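PDB 6M6T: 4-alpha-glucanotransferase from Streptococcus agalactiae, which is an amylomaltase, or disproportionating enzyme, of the 4-alpha-glucanotransferase family in the TIM-barrel clan. Local coordinates for residues E183-K186 and Y187-T191. Residues are numbered along the deposited sequence; the frame is centred on the assembly and turned at random.
Sequences EVIK and YHEVT
The carbonyl oxygen of Ile185 receives two backbone N-H groups. Glu189 N reaches Ile185 O at 3.0 Å (N-H...O 169°), the i to i+4 bond of an alpha-helix. His188 N lies 2.9 Å from Ile185 O, but at a poor angle, and this bond is weak. A second weak bond, from His188 N to Val184 O, is longer at 3.5 Å. The regular pattern holds on both sides of this spot, with Tyr187 N bonded to Glu183 O and Val190 N to Lys186 O.

One salt bridge joins side chains a turn apart. Lys186 CG stands anti to the backbone N (chi1 -164°), and the chain then bends along its length to bring NZ 3.0 Å from Glu189 OE1. The ammonium meets this oxygen nearly along its C-O axis. The other carboxylate oxygen, Glu189 OE2, lies 3.6 Å from Ile185 CG2, where the two side chains run alongside each other.

On another side of the helix, the His188 ring lies beside Val184 O, and its NE2 is hydrogen-bonded to Glu151 of helix 140-152. Ile185 packs on Ala148 of that same helix. Tyr187 turns to helix 105-122, where Arg110 makes a cation-pi contact with its ring. The start of helix 182-208 is thus tied to its neighbours by polar as well as apolar contacts, while the Lys186-Glu189 pair probably balances charge within a single turn.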
loop_
_atom_site.group_PDB
_atom_site.type_symbol
_atom_site.label_atom_id
_atom_site.label_comp_id
_atom_site.label_asym_id
_atom_site.label_seq_id
_atom_site.Cartn_x
_atom_site.Cartn_y
_atom_site.Cartn_z
ATOM N N GLU A 183 28.134 -6.416 9.478
ATOM C CA GLU A 183 27.462 -5.728 10.578
ATOM C C GLU A 183 26.322 -4.837 10.089
ATOM O O GLU A 183 25.256 -4.770 10.723
ATOM C CB GLU A 183 28.487 -4.913 11.368
ATOM C CG GLU A 183 28.028 -4.487 12.756
ATOM C CD GLU A 183 28.346 -3.025 13.054
ATOM O OE1 GLU A 183 28.932 -2.357 12.167
ATOM O OE2 GLU A 183 28.006 -2.551 14.171
ATOM N N VAL A 184 26.505 -4.164 8.951
ATOM C CA VAL A 184 25.402 -3.401 8.389
ATOM C C VAL A 184 24.324 -4.321 7.838
ATOM O O VAL A 184 23.166 -3.914 7.721
ATOM C CB VAL A 184 25.917 -2.430 7.311
ATOM C CG1 VAL A 184 26.615 -3.192 6.206
ATOM C CG2 VAL A 184 24.774 -1.578 6.765
ATOM N N ILE A 185 24.674 -5.555 7.475
ATOM C CA ILE A 185 23.648 -6.511 7.077
ATOM C C ILE A 185 22.821 -6.916 8.288
ATOM O O ILE A 185 21.577 -6.879 8.261
ATOM C CB ILE A 185 24.280 -7.742 6.399
ATOM C CG1 ILE A 185 24.925 -7.387 5.065
ATOM C CG2 ILE A 185 23.230 -8.833 6.161
ATOM C CD1 ILE A 185 25.769 -8.530 4.509
ATOM N N LYS A 186 23.501 -7.326 9.365
ATOM C CA LYS A 186 22.784 -7.683 10.586
ATOM C C LYS A 186 21.884 -6.543 11.052
ATOM O O LYS A 186 20.795 -6.792 11.584
ATOM C CB LYS A 186 23.771 -8.076 11.687
ATOM C CG LYS A 186 23.146 -8.812 12.853
ATOM C CD LYS A 186 23.979 -10.018 13.294
ATOM C CE LYS A 186 23.756 -11.241 12.410
ATOM N NZ LYS A 186 22.316 -11.573 12.256
ATOM N N TYR A 187 22.303 -5.289 10.839
ATOM C CA TYR A 187 21.422 -4.170 11.153
ATOM C C TYR A 187 20.060 -4.329 10.476
ATOM O O TYR A 187 19.011 -4.207 11.123
ATOM C CB TYR A 187 22.072 -2.842 10.748
ATOM C CG TYR A 187 21.060 -1.736 10.678
ATOM C CD1 TYR A 187 20.362 -1.473 9.491
ATOM C CD2 TYR A 187 20.750 -0.985 11.807
ATOM C CE1 TYR A 187 19.393 -0.487 9.424
ATOM C CE2 TYR A 187 19.775 0.015 11.753
ATOM C CZ TYR A 187 19.102 0.261 10.558
ATOM O OH TYR A 187 18.140 1.247 10.480
ATOM N N HIS A 188 20.061 -4.590 9.162
ATOM C CA HIS A 188 18.814 -4.611 8.398
ATOM C C HIS A 188 17.986 -5.841 8.713
ATOM O O HIS A 188 16.747 -5.776 8.700
ATOM C CB HIS A 188 19.098 -4.563 6.906
ATOM C CG HIS A 188 19.556 -3.225 6.418
ATOM N ND1 HIS A 188 18.693 -2.166 6.222
ATOM C CD2 HIS A 188 20.785 -2.780 6.060
ATOM C CE1 HIS A 188 19.373 -1.126 5.771
ATOM N NE2 HIS A 188 20.644 -1.472 5.663
ATOM N N GLU A 189 18.650 -6.962 9.002
ATOM C CA GLU A 189 17.933 -8.123 9.529
ATOM C C GLU A 189 17.170 -7.761 10.793
ATOM O O GLU A 189 15.982 -8.084 10.941
ATOM C CB GLU A 189 18.899 -9.264 9.828
ATOM C CG GLU A 189 18.900 -10.327 8.760
ATOM C CD GLU A 189 20.258 -10.977 8.560
ATOM O OE1 GLU A 189 20.929 -11.355 9.561
ATOM O OE2 GLU A 189 20.652 -11.078 7.378
ATOM N N VAL A 190 17.847 -7.084 11.719
ATOM C CA VAL A 190 17.254 -6.812 13.017
ATOM C C VAL A 190 16.133 -5.788 12.878
ATOM O O VAL A 190 15.087 -5.900 13.532
ATOM C CB VAL A 190 18.352 -6.378 14.013
ATOM C CG1 VAL A 190 17.754 -5.817 15.294
ATOM C CG2 VAL A 190 19.279 -7.561 14.351
ATOM N N THR A 191 16.308 -4.792 12.012
ATOM C CA THR A 191 15.201 -3.867 11.802
ATOM C C THR A 191 13.996 -4.585 11.199
ATOM O O THR A 191 12.854 -4.275 11.558
ATOM C CB THR A 191 15.623 -2.672 10.940
ATOM O OG1 THR A 191 16.198 -3.123 9.703
ATOM C CG2 THR A 191 16.623 -1.813 11.695
#